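Local atomic coordinates of Maltose/maltodextrin transport permease homologue (Bdellovibrio bacteriovorus HD100, PDB entry 6FFL), a protein that binds maltodextrins such as maltotriose through this solute-binding domain, which is fused to the transmembrane subunit of a probable sugar-importing ABC transporter. Residues 105-117 against 263-275. Sequence-based numbering, arbitrary orientation.
With GLC (alpha-D-glucopyranose), chain B.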
ATOM      1  N   HIS A 105      -5.940 -16.940 -10.849  1.00 19.03           N
ATOM      2  CA  HIS A 105      -4.933 -16.356  -9.961  1.00 16.75           C
ATOM      3  C   HIS A 105      -3.801 -15.777 -10.802  1.00 19.67           C
ATOM      4  O   HIS A 105      -3.051 -16.528 -11.426  1.00 20.76           O
ATOM      5  CB  HIS A 105      -4.358 -17.401  -9.008  1.00 17.77           C
ATOM      6  CG  HIS A 105      -5.306 -17.868  -7.948  1.00 25.28           C
ATOM      7  ND1 HIS A 105      -5.904 -19.109  -7.983  1.00 29.65           N
ATOM      8  CD2 HIS A 105      -5.726 -17.281  -6.801  1.00 26.08           C
ATOM      9  CE1 HIS A 105      -6.666 -19.260  -6.914  1.00 29.51           C
ATOM     10  NE2 HIS A 105      -6.576 -18.166  -6.180  1.00 28.87           N
ATOM     11  N   TYR A 106      -3.631 -14.454 -10.774  1.00 14.48           N
ATOM     12  CA  TYR A 106      -2.540 -13.848 -11.523  1.00 14.63           C
ATOM     13  C   TYR A 106      -1.378 -13.404 -10.642  1.00 14.77           C
ATOM     14  O   TYR A 106      -0.348 -12.976 -11.175  1.00 15.10           O
ATOM     15  CB  TYR A 106      -3.058 -12.648 -12.345  1.00 13.57           C
ATOM     16  CG  TYR A 106      -3.954 -13.066 -13.504  1.00 16.33           C
ATOM     17  CD1 TYR A 106      -3.410 -13.530 -14.694  1.00 15.26           C
ATOM     18  CD2 TYR A 106      -5.337 -12.984 -13.402  1.00 16.48           C
ATOM     19  CE1 TYR A 106      -4.229 -13.907 -15.764  1.00 17.13           C
ATOM     20  CE2 TYR A 106      -6.159 -13.365 -14.453  1.00 19.25           C
ATOM     21  CZ  TYR A 106      -5.602 -13.819 -15.624  1.00 18.82           C
ATOM     22  OH  TYR A 106      -6.426 -14.189 -16.658  1.00 20.77           O
ATOM     23  N   MET A 107      -1.508 -13.501  -9.317  1.00 16.43           N
ATOM     24  CA  MET A 107      -0.510 -12.962  -8.409  1.00 14.59           C
ATOM     25  C   MET A 107      -0.440 -13.834  -7.163  1.00 13.82           C
ATOM     26  O   MET A 107      -1.471 -14.321  -6.694  1.00 14.63           O
ATOM     27  CB  MET A 107      -0.857 -11.515  -8.018  1.00 15.30           C
ATOM     28  CG  MET A 107      -0.041 -10.983  -6.870  1.00 18.77           C
ATOM     29  SD  MET A 107      -0.460  -9.296  -6.391  1.00 16.08           S
ATOM     30  CE  MET A 107       0.137  -8.361  -7.809  1.00 15.39           C
ATOM     31  N   ILE A 108       0.762 -14.021  -6.619  1.00 14.30           N
ATOM     32  CA  ILE A 108       0.899 -14.606  -5.288  1.00 12.96           C
ATOM     33  C   ILE A 108       1.795 -13.701  -4.450  1.00 15.20           C
ATOM     34  O   ILE A 108       2.941 -13.420  -4.829  1.00 15.13           O
ATOM     35  CB  ILE A 108       1.444 -16.048  -5.316  1.00 15.65           C
ATOM     36  CG1 ILE A 108       1.733 -16.508  -3.890  1.00 20.65           C
ATOM     37  CG2 ILE A 108       2.706 -16.168  -6.180  1.00 15.23           C
ATOM     38  CD1 ILE A 108       0.468 -16.801  -3.111  1.00 25.44           C
ATOM     39  N   GLY A 109       1.269 -13.250  -3.313  1.00 12.18           N
ATOM     40  CA  GLY A 109       2.016 -12.393  -2.421  1.00 11.65           C
ATOM     41  C   GLY A 109       2.736 -13.165  -1.331  1.00 12.95           C
ATOM     42  O   GLY A 109       2.343 -14.271  -0.966  1.00 16.00           O
ATOM     43  N   ASP A 110       3.805 -12.546  -0.821  1.00 12.61           N
ATOM     44  CA  ASP A 110       4.605 -13.143   0.235  1.00 13.93           C
ATOM     45  C   ASP A 110       4.173 -12.693   1.623  1.00 16.88           C
ATOM     46  O   ASP A 110       4.661 -13.240   2.618  1.00 15.85           O
ATOM     47  CB  ASP A 110       6.094 -12.834   0.012  1.00 15.08           C
ATOM     48  CG  ASP A 110       6.381 -11.348  -0.219  1.00 21.23           C
ATOM     49  OD1 ASP A 110       5.461 -10.579  -0.582  1.00 16.24           O
ATOM     50  OD2 ASP A 110       7.559 -10.952  -0.050  1.00 23.12           O
ATOM     51  N   ALA A 111       3.262 -11.728   1.709  1.00 13.14           N
ATOM     52  CA  ALA A 111       2.787 -11.236   2.993  1.00 14.69           C
ATOM     53  C   ALA A 111       1.343 -10.793   2.823  1.00 15.61           C
ATOM     54  O   ALA A 111       0.801 -10.772   1.718  1.00 17.24           O
ATOM     55  CB  ALA A 111       3.665 -10.087   3.518  1.00 15.62           C
ATOM     56  N   VAL A 112       0.707 -10.454   3.928  1.00 13.70           N
ATOM     57  CA  VAL A 112      -0.639  -9.900   3.898  1.00 10.52           C
ATOM     58  C   VAL A 112      -0.624  -8.621   4.717  1.00 12.59           C
ATOM     59  O   VAL A 112      -0.012  -8.562   5.789  1.00 14.87           O
ATOM     60  CB  VAL A 112      -1.683 -10.911   4.427  1.00 13.99           C
ATOM     61  CG1 VAL A 112      -3.027 -10.252   4.679  1.00 16.60           C
ATOM     62  CG2 VAL A 112      -1.843 -12.069   3.422  1.00 18.26           C
ATOM     63  N   GLY A 113      -1.271  -7.584   4.201  1.00 11.19           N
ATOM     64  CA  GLY A 113      -1.319  -6.323   4.919  1.00 13.35           C
ATOM     65  C   GLY A 113      -1.507  -5.194   3.928  1.00 11.39           C
ATOM     66  O   GLY A 113      -2.597  -5.031   3.382  1.00 12.99           O
ATOM     67  N   ASN A 114      -0.452  -4.426   3.689  1.00 11.33           N
ATOM     68  CA  ASN A 114      -0.500  -3.272   2.797  1.00 10.43           C
ATOM     69  C   ASN A 114      -1.474  -2.215   3.299  1.00 14.88           C
ATOM     70  O   ASN A 114      -1.997  -1.423   2.517  1.00 17.51           O
ATOM     71  CB  ASN A 114      -0.856  -3.704   1.363  1.00 13.31           C
ATOM     72  CG  ASN A 114      -0.389  -2.704   0.336  1.00 18.56           C
ATOM     73  OD1 ASN A 114       0.770  -2.293   0.355  1.00 15.18           O
ATOM     74  ND2 ASN A 114      -1.288  -2.290  -0.556  1.00 14.88           N
ATOM     75  N   HIS A 115      -1.726  -2.197   4.604  1.00 13.71           N
ATOM     76  CA  HIS A 115      -2.785  -1.402   5.201  1.00 13.28           C
ATOM     77  C   HIS A 115      -2.207  -0.180   5.905  1.00 14.85           C
ATOM     78  O   HIS A 115      -1.132  -0.246   6.512  1.00 14.67           O
ATOM     79  CB  HIS A 115      -3.596  -2.240   6.192  1.00 14.93           C
ATOM     80  CG  HIS A 115      -2.764  -2.944   7.226  1.00 16.27           C
ATOM     81  ND1 HIS A 115      -1.751  -3.827   6.900  1.00 13.38           N
ATOM     82  CD2 HIS A 115      -2.806  -2.905   8.578  1.00 14.67           C
ATOM     83  CE1 HIS A 115      -1.211  -4.303   8.010  1.00 17.87           C
ATOM     84  NE2 HIS A 115      -1.833  -3.758   9.043  1.00 18.09           N
ATOM     85  N   LEU A 116      -2.943   0.928   5.839  1.00 11.45           N
ATOM     86  CA  LEU A 116      -2.571   2.154   6.527  1.00  9.70           C
ATOM     87  C   LEU A 116      -3.049   2.147   7.973  1.00 14.55           C
ATOM     88  O   LEU A 116      -4.052   1.517   8.321  1.00 13.88           O
ATOM     89  CB  LEU A 116      -3.159   3.363   5.814  1.00 14.11           C
ATOM     90  CG  LEU A 116      -2.619   3.591   4.412  1.00 12.38           C
ATOM     91  CD1 LEU A 116      -3.436   4.708   3.748  1.00 10.72           C
ATOM     92  CD2 LEU A 116      -1.144   3.944   4.449  1.00 11.01           C
ATOM     93  N   MET A 117      -2.332   2.886   8.813  1.00 11.03           N
ATOM     94  CA  MET A 117      -2.655   2.945  10.232  1.00 11.68           C
ATOM     95  C   MET A 117      -2.083   4.243  10.777  1.00 15.54           C
ATOM     96  O   MET A 117      -1.349   4.948  10.087  1.00 11.66           O
ATOM     97  CB  MET A 117      -2.080   1.737  10.972  1.00 11.93           C
ATOM     98  CG  MET A 117      -0.571   1.785  11.112  1.00 10.73           C
ATOM     99  SD  MET A 117       0.201   0.154  11.180  1.00 14.08           S
ATOM    100  CE  MET A 117       0.079  -0.352   9.452  1.00 13.61           C
ATOM    101  N   PRO A 263     -12.300   4.894   9.971  1.00 11.77           N
ATOM    102  CA  PRO A 263     -11.729   4.847   8.624  1.00 14.40           C
ATOM    103  C   PRO A 263     -11.258   3.435   8.309  1.00 14.48           C
ATOM    104  O   PRO A 263     -10.714   2.727   9.161  1.00 14.04           O
ATOM    105  CB  PRO A 263     -10.567   5.843   8.699  1.00 11.85           C
ATOM    106  CG  PRO A 263     -11.058   6.854   9.733  1.00 12.93           C
ATOM    107  CD  PRO A 263     -11.772   6.011  10.764  1.00 11.41           C
ATOM    108  N   SER A 264     -11.510   3.013   7.080  1.00 13.44           N
ATOM    109  CA  SER A 264     -11.346   1.615   6.715  1.00 11.99           C
ATOM    110  C   SER A 264     -10.144   1.466   5.793  1.00 13.68           C
ATOM    111  O   SER A 264     -10.234   1.796   4.602  1.00 12.90           O
ATOM    112  CB  SER A 264     -12.623   1.106   6.029  1.00 16.06           C
ATOM    113  OG  SER A 264     -12.563  -0.292   5.832  1.00 22.20           O
ATOM    114  N   PRO A 265      -9.006   0.984   6.284  1.00 14.35           N
ATOM    115  CA  PRO A 265      -7.851   0.786   5.402  1.00 14.58           C
ATOM    116  C   PRO A 265      -8.146  -0.291   4.375  1.00 14.28           C
ATOM    117  O   PRO A 265      -8.947  -1.197   4.611  1.00 15.86           O
ATOM    118  CB  PRO A 265      -6.739   0.344   6.363  1.00 13.95           C
ATOM    119  CG  PRO A 265      -7.455  -0.271   7.502  1.00 15.34           C
ATOM    120  CD  PRO A 265      -8.777   0.446   7.639  1.00 14.66           C
ATOM    121  N   LEU A 266      -7.516  -0.173   3.211  1.00 13.31           N
ATOM    122  CA  LEU A 266      -7.584  -1.237   2.216  1.00 12.00           C
ATOM    123  C   LEU A 266      -6.560  -2.309   2.567  1.00 14.51           C
ATOM    124  O   LEU A 266      -5.375  -2.012   2.725  1.00 18.27           O
ATOM    125  CB  LEU A 266      -7.326  -0.682   0.817  1.00 10.89           C
ATOM    126  CG  LEU A 266      -8.481   0.222   0.369  1.00 14.04           C
ATOM    127  CD1 LEU A 266      -8.079   1.064  -0.827  1.00 16.79           C
ATOM    128  CD2 LEU A 266      -9.728  -0.613   0.061  1.00 13.09           C
ATOM    129  N   VAL A 267      -7.016  -3.549   2.690  1.00 11.97           N
ATOM    130  CA  VAL A 267      -6.180  -4.658   3.132  1.00 15.53           C
ATOM    131  C   VAL A 267      -5.954  -5.572   1.942  1.00 14.51           C
ATOM    132  O   VAL A 267      -6.897  -5.880   1.202  1.00 14.66           O
ATOM    133  CB  VAL A 267      -6.823  -5.417   4.307  1.00 16.85           C
ATOM    134  CG1 VAL A 267      -5.960  -6.605   4.731  1.00 16.37           C
ATOM    135  CG2 VAL A 267      -7.026  -4.454   5.488  1.00 13.54           C
ATOM    136  N   GLY A 268      -4.711  -5.990   1.747  1.00 13.90           N
ATOM    137  CA  GLY A 268      -4.437  -6.852   0.613  1.00 12.27           C
ATOM    138  C   GLY A 268      -3.043  -7.431   0.633  1.00 12.00           C
ATOM    139  O   GLY A 268      -2.592  -7.933   1.661  1.00 15.54           O
ATOM    140  N   THR A 269      -2.348  -7.366  -0.499  1.00 14.09           N
ATOM    141  CA  THR A 269      -1.013  -7.928  -0.587  1.00 12.67           C
ATOM    142  C   THR A 269      -0.212  -7.151  -1.619  1.00 12.16           C
ATOM    143  O   THR A 269      -0.738  -6.313  -2.358  1.00 13.11           O
ATOM    144  CB  THR A 269      -1.064  -9.429  -0.947  1.00 13.00           C
ATOM    145  OG1 THR A 269       0.213 -10.032  -0.693  1.00 13.21           O
ATOM    146  CG2 THR A 269      -1.427  -9.638  -2.424  1.00 15.01           C
ATOM    147  N   LYS A 270       1.079  -7.434  -1.651  1.00 12.63           N
ATOM    148  CA  LYS A 270       1.927  -7.148  -2.800  1.00 13.10           C
ATOM    149  C   LYS A 270       2.546  -8.476  -3.208  1.00 12.07           C
ATOM    150  O   LYS A 270       2.979  -9.246  -2.348  1.00 12.05           O
ATOM    151  CB  LYS A 270       2.994  -6.092  -2.460  1.00 11.25           C
ATOM    152  CG  LYS A 270       2.402  -4.726  -2.030  1.00 13.69           C
ATOM    153  CD  LYS A 270       3.476  -3.788  -1.497  1.00 16.11           C
ATOM    154  CE  LYS A 270       3.928  -4.200  -0.089  1.00 19.79           C
ATOM    155  NZ  LYS A 270       2.817  -4.143   0.915  1.00 20.16           N
ATOM    156  N   GLY A 271       2.520  -8.787  -4.501  1.00 11.23           N
ATOM    157  CA  GLY A 271       2.922 -10.126  -4.876  1.00 12.12           C
ATOM    158  C   GLY A 271       3.471 -10.203  -6.281  1.00 14.73           C
ATOM    159  O   GLY A 271       3.537  -9.206  -7.004  1.00 13.40           O
ATOM    160  N   TYR A 272       3.852 -11.427  -6.655  1.00 14.26           N
ATOM    161  CA  TYR A 272       4.570 -11.716  -7.890  1.00 12.01           C
ATOM    162  C   TYR A 272       3.623 -12.167  -8.995  1.00 14.42           C
ATOM    163  O   TYR A 272       2.681 -12.930  -8.753  1.00 14.72           O
ATOM    164  CB  TYR A 272       5.625 -12.800  -7.648  1.00 12.40           C
ATOM    165  CG  TYR A 272       6.680 -12.422  -6.617  1.00 12.27           C
ATOM    166  CD1 TYR A 272       7.827 -11.729  -7.001  1.00 17.67           C
ATOM    167  CD2 TYR A 272       6.533 -12.765  -5.276  1.00 15.23           C
ATOM    168  CE1 TYR A 272       8.799 -11.388  -6.083  1.00 16.77           C
ATOM    169  CE2 TYR A 272       7.497 -12.413  -4.338  1.00 15.32           C
ATOM    170  CZ  TYR A 272       8.630 -11.723  -4.753  1.00 13.60           C
ATOM    171  OH  TYR A 272       9.600 -11.361  -3.839  1.00 15.52           O
ATOM    172  N   SER A 273       3.884 -11.682 -10.209  1.00 13.10           N
ATOM    173  CA  SER A 273       3.236 -12.168 -11.419  1.00 13.38           C
ATOM    174  C   SER A 273       4.310 -12.560 -12.419  1.00 15.87           C
ATOM    175  O   SER A 273       5.416 -12.020 -12.391  1.00 15.08           O
ATOM    176  CB  SER A 273       2.317 -11.106 -12.055  1.00 13.95           C
ATOM    177  OG  SER A 273       1.287 -10.688 -11.164  1.00 15.94           O
ATOM    178  N   LEU A 274       3.967 -13.498 -13.308  1.00 15.66           N
ATOM    179  CA  LEU A 274       4.850 -13.961 -14.379  1.00 15.96           C
ATOM    180  C   LEU A 274       4.485 -13.295 -15.708  1.00 17.24           C
ATOM    181  O   LEU A 274       3.320 -13.301 -16.109  1.00 16.64           O
ATOM    182  CB  LEU A 274       4.747 -15.481 -14.521  1.00 16.22           C
ATOM    183  CG  LEU A 274       5.333 -16.376 -13.424  1.00 26.08           C
ATOM    184  CD1 LEU A 274       5.046 -17.837 -13.759  1.00 23.53           C
ATOM    185  CD2 LEU A 274       6.832 -16.176 -13.305  1.00 26.77           C
ATOM    186  N   ASN A 275       5.489 -12.736 -16.389  1.00 16.62           N
ATOM    187  CA  ASN A 275       5.306 -12.136 -17.706  1.00 17.47           C
ATOM    188  C   ASN A 275       4.774 -13.161 -18.701  1.00 18.26           C
ATOM    189  O   ASN A 275       5.251 -14.300 -18.769  1.00 20.75           O
ATOM    190  CB  ASN A 275       6.646 -11.566 -18.188  1.00 21.83           C
ATOM    191  CG  ASN A 275       6.500 -10.523 -19.284  1.00 24.48           C
ATOM    192  OD1 ASN A 275       5.549 -10.540 -20.061  1.00 20.67           O
ATOM    193  ND2 ASN A 275       7.460  -9.598 -19.346  1.00 20.33           N
TER
HETATM  194  C1  GLC B   2       2.030   1.809  -0.948  1.00 10.30           C
HETATM  195  C2  GLC B   2       1.089   0.647  -1.240  1.00  8.49           C
HETATM  196  C3  GLC B   2       0.438   0.748  -2.611  1.00  9.27           C
HETATM  197  C4  GLC B   2      -0.200   2.127  -2.731  1.00 10.87           C
HETATM  198  C5  GLC B   2       0.865   3.197  -2.503  1.00 13.95           C
HETATM  199  C6  GLC B   2       0.270   4.604  -2.621  1.00 13.54           C
HETATM  200  O2  GLC B   2       1.846  -0.572  -1.125  1.00 13.85           O
HETATM  201  O3  GLC B   2      -0.571  -0.273  -2.715  1.00 13.75           O
HETATM  202  O4  GLC B   2      -0.730   2.293  -4.037  1.00 13.25           O
HETATM  203  O5  GLC B   2       1.368   3.045  -1.180  1.00 12.81           O
HETATM  204  O6  GLC B   2       1.328   5.577  -2.764  1.00 13.42           O
HETATM  205  O   HOH W   1       1.188 -14.050 -13.250  1.00 17.88           O
HETATM  206  O   HOH W   2       9.446 -12.358  -1.446  1.00 18.02           O
HETATM  207  O   HOH W   3      -4.132  -2.713   0.123  1.00 17.08           O
HETATM  208  O   HOH W   4      -3.235  -4.677  -1.729  1.00 27.82           O
HETATM  209  O   HOH W   5      -4.668   0.709   3.454  1.00 14.38           O
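Lys270 and Asn114 meet beside a glucose of the bound maltotriose, their side chains crossing at about a right angle. Lys270 sets out away from the partner segment, and the bends at chi3 (-75°) and chi4 (-62°) curl the chain back. From CB the chain runs on to CG, which passes Asn114 OD1, and CD of Lys270 lies 3.6 Å from the glucose O2. CE stays near the same OD1. NZ then donates to Asn114 OD1 at 2.8 Å, from a position tilted off the carbonyl plane. Asn114 OD1 also accepts from O2 of the glucose (GLC) at 2.5 Å. The amide's other end, ND2, gives a nearly straight bond to O3 of the glucose. Both ends of the amide are thus engaged, which fixes its flip. Lys270 also touches Gln10, Tyr63 and a second glucose.

Here two connecting segments pass side by side between the two lobes, consistent with the hinge of periplasmic binding proteins, with the sugar in the cleft. Gly113 and Gly268 form an antiparallel hydrogen-bonded pair there. Gly113 has backbone angles that call for glycine. Further along, Ile108 and Tyr272 make another such pair, with Tyr272 N 2.9 Å from Ile108 O. Between these pairs the backbones come close at Gly109 and Gly271, but around Ala111 they are joined through the side chain of Thr269. Thr269 OG1 lies anti to the backbone N (chi1 -165°) and donates to Ala111 O at 2.6 Å, nearly in line with the C=O bond. Met107 covers Gly271 from one side, with SD 3.6 Å from Gly271 N. Asp110 OD2 and Tyr272 OH share a water, while Asp110 OD1 is bonded to Tyr63. Ser273 OG donates to Tyr106 O at 2.8 Å, and a water links that oxygen to Leu274 N.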